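Local coordinates for uncharacterized hypothetical protein (Parabacteroides merdae, PDB 4EI0) that is of unknown function, a DUF4466 family member built largely from antiparallel beta sheets, at residues 52-58 against 95-101; 67-72 against 84-90; 48-53 against 130-135. All coordinates share one frame; numbering follows the deposited sequence.

Contact 1. Residues 52-58 against 95-101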
loop_
_atom_site.group_PDB
_atom_site.type_symbol
_atom_site.label_atom_id
_atom_site.label_comp_id
_atom_site.label_asym_id
_atom_site.label_seq_id
_atom_site.Cartn_x
_atom_site.Cartn_y
_atom_site.Cartn_z
ATOM N N SER B 52 7.761 -0.476 -15.126
ATOM C CA SER B 52 7.486 0.256 -16.390
ATOM C C SER B 52 6.155 -0.054 -17.065
ATOM O O SER B 52 5.438 0.868 -17.517
ATOM C CB SER B 52 8.613 -0.004 -17.398
ATOM O OG SER B 52 9.870 0.281 -16.756
ATOM N N SER B 53 5.832 -1.338 -17.159
ATOM C CA SER B 53 4.624 -1.788 -17.885
ATOM C C SER B 53 4.248 -3.206 -17.519
ATOM O O SER B 53 5.068 -3.974 -17.011
ATOM C CB SER B 53 4.788 -1.657 -19.403
ATOM O OG SER B 53 5.788 -2.535 -19.901
ATOM N N ALA B 54 2.989 -3.541 -17.794
ATOM C CA ALA B 54 2.447 -4.887 -17.541
ATOM C C ALA B 54 1.635 -5.319 -18.771
ATOM O O ALA B 54 1.089 -4.487 -19.471
ATOM C CB ALA B 54 1.587 -4.864 -16.299
ATOM N N GLN B 55 1.540 -6.612 -19.008
ATOM C CA GLN B 55 0.817 -7.102 -20.130
ATOM C C GLN B 55 0.170 -8.444 -19.831
ATOM O O GLN B 55 0.666 -9.181 -18.999
ATOM C CB GLN B 55 1.826 -7.223 -21.299
ATOM C CG GLN B 55 1.374 -8.047 -22.434
ATOM C CD GLN B 55 2.401 -8.106 -23.526
ATOM O OE1 GLN B 55 2.696 -7.123 -24.184
ATOM N NE2 GLN B 55 2.924 -9.293 -23.754
ATOM N N VAL B 56 -0.973 -8.734 -20.454
ATOM C CA VAL B 56 -1.545 -10.090 -20.400
ATOM C C VAL B 56 -1.919 -10.487 -21.815
ATOM O O VAL B 56 -2.492 -9.665 -22.574
ATOM C CB VAL B 56 -2.826 -10.223 -19.624
ATOM C CG1 VAL B 56 -2.963 -11.668 -19.171
ATOM C CG2 VAL B 56 -2.875 -9.267 -18.509
ATOM N N VAL B 57 -1.552 -11.704 -22.182
ATOM C CA VAL B 57 -1.940 -12.312 -23.451
ATOM C C VAL B 57 -2.900 -13.438 -23.075
ATOM O O VAL B 57 -2.537 -14.326 -22.333
ATOM C CB VAL B 57 -0.703 -12.874 -24.215
ATOM C CG1 VAL B 57 -1.148 -13.630 -25.469
ATOM C CG2 VAL B 57 0.291 -11.761 -24.581
ATOM N N SER B 58 -4.143 -13.367 -23.527
ATOM C CA SER B 58 -5.100 -14.479 -23.352
ATOM C C SER B 58 -5.069 -15.383 -24.561
ATOM O O SER B 58 -4.676 -14.951 -25.642
ATOM C CB SER B 58 -6.538 -13.968 -23.207
ATOM O OG SER B 58 -6.894 -13.235 -24.342
ATOM N N THR B 95 -5.838 -10.462 -28.399
ATOM C CA THR B 95 -5.472 -11.207 -27.203
ATOM C C THR B 95 -4.651 -10.462 -26.164
ATOM O O THR B 95 -4.496 -10.960 -25.054
ATOM C CB THR B 95 -4.606 -12.388 -27.602
ATOM O OG1 THR B 95 -3.444 -11.893 -28.303
ATOM C CG2 THR B 95 -5.391 -13.323 -28.546
ATOM N N THR B 96 -4.110 -9.293 -26.513
ATOM C CA THR B 96 -3.077 -8.639 -25.698
ATOM C C THR B 96 -3.521 -7.320 -25.097
ATOM O O THR B 96 -3.921 -6.406 -25.818
ATOM C CB THR B 96 -1.801 -8.444 -26.546
ATOM O OG1 THR B 96 -1.467 -9.731 -27.056
ATOM C CG2 THR B 96 -0.570 -7.888 -25.733
ATOM N N THR B 97 -3.430 -7.246 -23.780
ATOM C CA THR B 97 -3.743 -6.053 -23.014
ATOM C C THR B 97 -2.432 -5.514 -22.433
ATOM O O THR B 97 -1.711 -6.256 -21.807
ATOM C CB THR B 97 -4.717 -6.372 -21.877
ATOM O OG1 THR B 97 -5.948 -6.865 -22.415
ATOM C CG2 THR B 97 -4.938 -5.136 -20.977
ATOM N N VAL B 98 -2.134 -4.240 -22.655
ATOM C CA VAL B 98 -0.916 -3.637 -22.125
ATOM C C VAL B 98 -1.295 -2.414 -21.330
ATOM O O VAL B 98 -2.280 -1.711 -21.648
ATOM C CB VAL B 98 0.063 -3.276 -23.255
ATOM C CG1 VAL B 98 -0.508 -2.152 -24.114
ATOM C CG2 VAL B 98 1.441 -2.949 -22.684
ATOM N N ILE B 99 -0.538 -2.162 -20.275
ATOM C CA ILE B 99 -0.736 -0.966 -19.476
ATOM C C ILE B 99 0.657 -0.434 -19.052
ATOM O O ILE B 99 1.541 -1.221 -18.720
ATOM C CB ILE B 99 -1.625 -1.238 -18.263
ATOM C CG1 ILE B 99 -2.065 0.084 -17.641
ATOM C CG2 ILE B 99 -0.868 -2.139 -17.290
ATOM C CD1 ILE B 99 -3.173 -0.044 -16.610
ATOM N N ASP B 100 0.811 0.886 -19.081
ATOM C CA ASP B 100 2.082 1.563 -18.748
ATOM C C ASP B 100 1.992 2.223 -17.407
ATOM O O ASP B 100 0.992 2.907 -17.124
ATOM C CB ASP B 100 2.389 2.675 -19.746
ATOM C CG ASP B 100 2.883 2.158 -21.074
ATOM O OD1 ASP B 100 3.514 1.108 -21.093
ATOM O OD2 ASP B 100 2.641 2.806 -22.098
ATOM N N PHE B 101 3.054 2.097 -16.605
ATOM C CA PHE B 101 3.096 2.851 -15.369
ATOM C C PHE B 101 3.492 4.299 -15.689
ATOM O O PHE B 101 4.401 4.530 -16.441
ATOM C CB PHE B 101 4.083 2.223 -14.404
ATOM C CG PHE B 101 3.602 0.950 -13.798
ATOM C CD1 PHE B 101 3.740 -0.230 -14.468
ATOM C CD2 PHE B 101 3.074 0.939 -12.526
ATOM C CE1 PHE B 101 3.304 -1.396 -13.920
ATOM C CE2 PHE B 101 2.603 -0.220 -11.977
ATOM C CZ PHE B 101 2.728 -1.393 -12.659
HETATM O O HOH W 1 6.565 3.285 -18.062
#
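Ala54 and Ile99 face each other as a hydrogen-bonded pair of an antiparallel beta sheet: Ala54 N gives to Ile99 O at 2.9 Å, and Ile99 N gives back to Ala54 O. Val56 and Thr97 repeat the exchange two residues on, and one hydrogen bond finishes each end, Phe101 N to Ser52 O and Ser58 N to Thr95 O. The first pair also meets by side chain, Ala54 CB lying 3.8 Å from Ile99 CG2, while Ile99 CG1, trans to the backbone N (chi1 -167°), carries the rest of the chain away. On the other face Gln55 runs out extended and slants past Thr96, with Gln55 OE1 3.7 Å from Thr96 CG2. Val57 stands alongside Thr96, pointing the same way, and Thr96 OG1 is hydrogen-bonded to Thr95 OG1 at 3.2 Å. Phe101 sets its ring edge on the peptide between Ser52 and Ser53. Further out, the face of Ala54, Val56, Thr97 and Ile99 is turned to a second sheet, as in a beta sandwich: Phe68 of strand 67-75 packs on the last three, and Thr97 OG1 bonds to Thr92 OG1. At the Phe101 end a water donates to both Ser52 O (2.7 Å) and Phe101 O (3.0 Å).

Contact 2. Residues 67-72 against 84-90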
loop_
_atom_site.group_PDB
_atom_site.type_symbol
_atom_site.label_atom_id
_atom_site.label_comp_id
_atom_site.label_asym_id
_atom_site.label_seq_id
_atom_site.Cartn_x
_atom_site.Cartn_y
_atom_site.Cartn_z
ATOM N N TYR B 67 -9.786 -5.342 -19.664
ATOM C CA TYR B 67 -8.857 -4.282 -19.323
ATOM C C TYR B 67 -8.079 -4.573 -18.033
ATOM O O TYR B 67 -8.434 -5.471 -17.282
ATOM C CB TYR B 67 -9.597 -2.922 -19.194
ATOM C CG TYR B 67 -10.365 -2.738 -17.944
ATOM C CD1 TYR B 67 -11.381 -3.572 -17.623
ATOM C CD2 TYR B 67 -10.082 -1.691 -17.061
ATOM C CE1 TYR B 67 -12.091 -3.428 -16.470
ATOM C CE2 TYR B 67 -10.801 -1.527 -15.899
ATOM C CZ TYR B 67 -11.801 -2.404 -15.613
ATOM O OH TYR B 67 -12.538 -2.306 -14.476
ATOM N N PHE B 68 -7.010 -3.791 -17.820
ATOM C CA PHE B 68 -6.368 -3.638 -16.524
ATOM C C PHE B 68 -6.917 -2.372 -15.922
ATOM O O PHE B 68 -6.885 -1.335 -16.541
ATOM C CB PHE B 68 -4.875 -3.400 -16.695
ATOM C CG PHE B 68 -4.023 -4.617 -16.664
ATOM C CD1 PHE B 68 -3.869 -5.351 -15.492
ATOM C CD2 PHE B 68 -3.240 -4.944 -17.750
ATOM C CE1 PHE B 68 -3.008 -6.441 -15.430
ATOM C CE2 PHE B 68 -2.406 -6.033 -17.691
ATOM C CZ PHE B 68 -2.275 -6.768 -16.525
ATOM N N ASP B 69 -7.391 -2.433 -14.694
ATOM C CA ASP B 69 -7.753 -1.240 -13.962
ATOM C C ASP B 69 -6.394 -0.544 -13.695
ATOM O O ASP B 69 -5.403 -1.212 -13.411
ATOM C CB ASP B 69 -8.544 -1.723 -12.716
ATOM C CG ASP B 69 -8.760 -0.698 -11.620
ATOM O OD1 ASP B 69 -8.044 0.282 -11.486
ATOM O OD2 ASP B 69 -9.628 -0.975 -10.770
ATOM N N PRO B 70 -6.339 0.779 -13.867
ATOM C CA PRO B 70 -5.074 1.481 -13.776
ATOM C C PRO B 70 -4.616 1.741 -12.330
ATOM O O PRO B 70 -3.572 2.409 -12.136
ATOM C CB PRO B 70 -5.349 2.805 -14.528
ATOM C CG PRO B 70 -6.821 3.050 -14.300
ATOM C CD PRO B 70 -7.461 1.694 -14.223
ATOM N N ASN B 71 -5.393 1.322 -11.315
ATOM C CA ASN B 71 -4.992 1.557 -9.940
ATOM C C ASN B 71 -4.246 0.381 -9.383
ATOM O O ASN B 71 -4.636 -0.727 -9.601
ATOM C CB ASN B 71 -6.170 1.833 -9.038
ATOM C CG ASN B 71 -6.902 3.082 -9.438
ATOM O OD1 ASN B 71 -6.515 4.194 -9.102
ATOM N ND2 ASN B 71 -7.986 2.898 -10.132
ATOM N N SER B 72 -3.171 0.632 -8.661
ATOM C CA SER B 72 -2.587 -0.421 -7.870
ATOM C C SER B 72 -3.330 -0.416 -6.559
ATOM O O SER B 72 -3.618 0.623 -6.012
ATOM C CB SER B 72 -1.089 -0.228 -7.644
ATOM O OG SER B 72 -0.624 -1.112 -6.646
ATOM N N VAL B 84 -4.375 3.444 -5.789
ATOM C CA VAL B 84 -3.479 4.543 -6.146
ATOM C C VAL B 84 -3.333 4.474 -7.652
ATOM O O VAL B 84 -2.963 3.425 -8.233
ATOM C CB VAL B 84 -2.092 4.424 -5.453
ATOM C CG1 VAL B 84 -1.176 5.577 -5.914
ATOM C CG2 VAL B 84 -2.257 4.363 -3.954
ATOM N N LYS B 85 -3.627 5.558 -8.329
ATOM C CA LYS B 85 -3.702 5.527 -9.836
ATOM C C LYS B 85 -2.301 5.694 -10.402
ATOM O O LYS B 85 -1.826 6.787 -10.642
ATOM C CB LYS B 85 -4.666 6.602 -10.383
ATOM C CG LYS B 85 -4.871 6.597 -11.911
ATOM C CD LYS B 85 -6.318 6.796 -12.347
ATOM C CE LYS B 85 -6.443 7.118 -13.846
ATOM N NZ LYS B 85 -7.399 8.221 -14.177
ATOM N N VAL B 86 -1.652 4.565 -10.655
ATOM C CA VAL B 86 -0.237 4.553 -11.000
ATOM C C VAL B 86 0.012 4.324 -12.478
ATOM O O VAL B 86 1.141 4.436 -12.943
ATOM C CB VAL B 86 0.531 3.494 -10.185
ATOM C CG1 VAL B 86 0.556 3.843 -8.677
ATOM C CG2 VAL B 86 -0.052 2.134 -10.418
ATOM N N CYS B 87 -1.032 4.021 -13.218
ATOM C CA CYS B 87 -0.930 3.730 -14.643
ATOM C C CYS B 87 -1.799 4.606 -15.481
ATOM O O CYS B 87 -2.806 5.187 -15.009
ATOM C CB CYS B 87 -1.361 2.294 -14.935
ATOM S SG CYS B 87 -0.383 0.975 -14.226
ATOM N N SER B 88 -1.449 4.692 -16.759
ATOM C CA SER B 88 -2.376 5.285 -17.734
ATOM C C SER B 88 -3.368 4.184 -18.142
ATOM O O SER B 88 -3.228 3.046 -17.727
ATOM C CB SER B 88 -1.610 5.828 -18.921
ATOM O OG SER B 88 -0.620 4.887 -19.321
ATOM N N ASP B 89 -4.375 4.504 -18.946
ATOM C CA ASP B 89 -5.386 3.498 -19.285
ATOM C C ASP B 89 -4.772 2.336 -20.056
ATOM O O ASP B 89 -3.841 2.519 -20.837
ATOM C CB ASP B 89 -6.543 4.086 -20.095
ATOM C CG ASP B 89 -7.334 5.167 -19.317
ATOM O OD1 ASP B 89 -7.438 5.043 -18.095
ATOM O OD2 ASP B 89 -7.864 6.115 -19.945
ATOM N N SER B 90 -5.307 1.136 -19.837
ATOM C CA SER B 90 -4.871 -0.015 -20.614
ATOM C C SER B 90 -5.366 0.052 -22.043
ATOM O O SER B 90 -6.333 0.763 -22.379
ATOM C CB SER B 90 -5.298 -1.341 -19.963
ATOM O OG SER B 90 -6.657 -1.555 -19.958
HETATM O O HOH W 2 -7.489 0.948 -17.981
#
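Pro70 O takes two backbone N-H groups from across the contact, Val86 N and Cys87 N, each at 3.2 Å. Both donors lie in the carbonyl plane, but both bonds are bent, at 135° and 140°. Further along this beta hairpin, Ser72 and Val84 make a regular antiparallel pair, Ser72 N to Val84 O at 2.8 Å and Val84 N to Ser72 O at 2.9 Å.

Side chains supply the next group of polar bonds. Ser90 OG, placed between its own N and carbonyl carbon (chi1 67°), accepts from Phe68 N at 3.1 Å. Within 67-72, Asp69 OD1 accepts from Asn71 N in an Asx turn and, on its syn lone pair, from Asn71 ND2 at 2.9 Å; Asp69 OD2 is held by Tyr73 OH. That leaves Asn71 OD1 turned to Lys85, 3.2 Å from Lys85 CA. With an alanine here, Asp69 OD1 would probably be left with the backbone N-H alone, and a gap would be likely to open beside Lys85 CA and CB.

A water links the two segments where they part, donating to Phe68 O and accepting from Ser90 N.

Apolar packing is modest: Pro70 CB sits 4.0 Å from Cys87 CB, and Ser72 CB rests on Val86 CG2 at 3.8 Å. Behind it, Phe68 and Cys87 reach Leu110, and Cys87 also Ile99, while Lys85 makes backbone hydrogen bonds to the second subunit, whose Val84 packs on Val86.

Pro70 has no N-H to donate and its carbonyl oxygen accepts two hydrogen bonds, which is consistent with the break in strand pairing here; beyond it a serine hydroxyl takes up Phe68 N, and a water serves Phe68 O and Ser90 N.

Contact 3. Residues 48-53 against 130-135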
loop_
_atom_site.group_PDB
_atom_site.type_symbol
_atom_site.label_atom_id
_atom_site.label_comp_id
_atom_site.label_asym_id
_atom_site.label_seq_id
_atom_site.Cartn_x
_atom_site.Cartn_y
_atom_site.Cartn_z
ATOM N N LEU B 48 17.075 -0.826 -7.389
ATOM C CA LEU B 48 17.402 -1.332 -8.736
ATOM C C LEU B 48 16.602 -0.652 -9.854
ATOM O O LEU B 48 17.089 -0.497 -10.974
ATOM C CB LEU B 48 17.221 -2.851 -8.819
ATOM C CG LEU B 48 18.061 -3.765 -7.914
ATOM C CD1 LEU B 48 17.745 -5.245 -8.226
ATOM C CD2 LEU B 48 19.564 -3.508 -7.997
ATOM N N GLY B 49 15.377 -0.218 -9.576
ATOM C CA GLY B 49 14.642 0.540 -10.558
ATOM C C GLY B 49 13.176 0.588 -10.170
ATOM O O GLY B 49 12.834 0.491 -9.000
ATOM N N LYS B 50 12.329 0.773 -11.168
ATOM C CA LYS B 50 10.887 0.956 -10.967
ATOM C C LYS B 50 10.092 0.190 -12.025
ATOM O O LYS B 50 10.597 -0.145 -13.100
ATOM C CB LYS B 50 10.515 2.431 -11.003
ATOM C CG LYS B 50 11.313 3.397 -10.117
ATOM C CD LYS B 50 11.013 3.220 -8.664
ATOM C CE LYS B 50 11.825 4.152 -7.797
ATOM N NZ LYS B 50 13.186 3.586 -7.655
ATOM N N LEU B 51 8.830 -0.071 -11.732
ATOM C CA LEU B 51 7.966 -0.787 -12.659
ATOM C C LEU B 51 7.685 0.103 -13.891
ATOM O O LEU B 51 7.341 1.258 -13.727
ATOM C CB LEU B 51 6.665 -1.201 -11.943
ATOM C CG LEU B 51 6.817 -2.143 -10.754
ATOM C CD1 LEU B 51 5.410 -2.583 -10.331
ATOM C CD2 LEU B 51 7.676 -3.386 -11.077
ATOM N N SER B 52 7.761 -0.476 -15.126
ATOM C CA SER B 52 7.486 0.256 -16.390
ATOM C C SER B 52 6.155 -0.054 -17.065
ATOM O O SER B 52 5.438 0.868 -17.517
ATOM C CB SER B 52 8.613 -0.004 -17.398
ATOM O OG SER B 52 9.870 0.281 -16.756
ATOM N N SER B 53 5.832 -1.338 -17.159
ATOM C CA SER B 53 4.624 -1.788 -17.885
ATOM C C SER B 53 4.248 -3.206 -17.519
ATOM O O SER B 53 5.068 -3.974 -17.011
ATOM C CB SER B 53 4.788 -1.657 -19.403
ATOM O OG SER B 53 5.788 -2.535 -19.901
ATOM N N SER B 130 2.853 -10.647 -17.884
ATOM C CA SER B 130 4.280 -10.266 -17.888
ATOM C C SER B 130 4.448 -8.816 -17.523
ATOM O O SER B 130 3.482 -8.020 -17.551
ATOM C CB SER B 130 4.909 -10.539 -19.241
ATOM O OG SER B 130 4.222 -9.855 -20.265
ATOM N N VAL B 131 5.667 -8.481 -17.112
ATOM C CA VAL B 131 6.016 -7.192 -16.534
ATOM C C VAL B 131 7.421 -6.774 -17.016
ATOM O O VAL B 131 8.280 -7.624 -17.199
ATOM C CB VAL B 131 5.952 -7.212 -14.968
ATOM C CG1 VAL B 131 6.821 -8.331 -14.383
ATOM C CG2 VAL B 131 6.316 -5.852 -14.371
ATOM N N LYS B 132 7.622 -5.478 -17.210
ATOM C CA LYS B 132 8.933 -4.881 -17.475
ATOM C C LYS B 132 9.254 -3.830 -16.397
ATOM O O LYS B 132 8.374 -3.079 -16.013
ATOM C CB LYS B 132 8.929 -4.170 -18.841
ATOM C CG LYS B 132 8.727 -5.086 -20.062
ATOM C CD LYS B 132 8.770 -4.255 -21.364
ATOM C CE LYS B 132 8.023 -4.841 -22.553
ATOM N NZ LYS B 132 8.844 -5.566 -23.563
ATOM N N ALA B 133 10.516 -3.755 -15.968
ATOM C CA ALA B 133 11.024 -2.685 -15.095
ATOM C C ALA B 133 12.102 -1.812 -15.764
ATOM O O ALA B 133 12.679 -2.168 -16.792
ATOM C CB ALA B 133 11.609 -3.295 -13.827
ATOM N N SER B 134 12.445 -0.704 -15.117
ATOM C CA SER B 134 13.305 0.314 -15.738
ATOM C C SER B 134 14.797 -0.068 -15.812
ATOM O O SER B 134 15.567 0.672 -16.385
ATOM C CB SER B 134 13.151 1.645 -15.022
ATOM O OG SER B 134 13.607 1.536 -13.680
ATOM N N ASN B 135 15.187 -1.190 -15.205
ATOM C CA ASN B 135 16.538 -1.726 -15.362
ATOM C C ASN B 135 16.618 -2.732 -16.507
ATOM O O ASN B 135 17.601 -3.419 -16.625
ATOM C CB ASN B 135 17.030 -2.386 -14.053
ATOM C CG ASN B 135 16.127 -3.503 -13.599
ATOM O OD1 ASN B 135 15.039 -3.686 -14.160
ATOM N ND2 ASN B 135 16.536 -4.219 -12.541
#
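Lys132 lays its aliphatic chain along the hydroxyl of Ser53. Lys132 CB starts 3.7 Å from Ser53 OG; with CG set trans to the carbonyl carbon (chi1 -64°), Lys132 CG passes the same Ser53 OG at 3.9 Å. Lys132 CD returns to 3.7 Å from Ser53 OG, and Lys132 CE, at 4.2 Å from that oxygen, begins to leave it. NZ, past a bend at chi4 (-99°), leads away from strand 51-53. The backbones form a classic beta bulge, in which two residues, Ser52 and Ser53, stand opposite the single Lys132: Lys132 O accepts from Ser52 N at 2.8 Å and from Ser53 N at 3.3 Å, the longer of the two. Lys132 N gives back to Ser53 O. The extra residue shifts the register by one, and at Leu51 and Ala133 the antiparallel pair is non-hydrogen-bonded, its side chains diverging. Leu51 and Val131 meet loosely, and both touch Met42 of strand 35-43. Beyond the strands, Ser134 binds Lys50 twice: Ser134 N gives to Lys50 O, almost in line with the carbonyl, and Ser134 OG accepts from Lys50 N at 2.9 Å. Lys50 NZ turns back to bond Asn46 O. Gly49 fits in extended form close to the same hydroxyl, its CA 3.4 Å from Ser134 OG, where a CB would collide with that oxygen.

Contacts 1 and 3 share strand 51-58, which lies between strands 96-100 and 124-133 in one sheet; Ser52 and Ser53 serve both, and Gln55 N of contact 1 probably bonds Ser130 O of the neighbouring strand 124-133. Contact 2 lies at the edge hairpin of a second sheet and meets contact 1 through side chains packed between the sheets and a probable bond from Ser88 N to Asp100 O. All three are partly buried. Contact 1 is regular strand pairing with one face in the core; contact 2 has Phe68 and Cys87 inside but exposed Lys85 and Asp89 outside. Contact 3, farthest from the chain's centre, ends in loops and relies on a bulge and a serine hydroxyl.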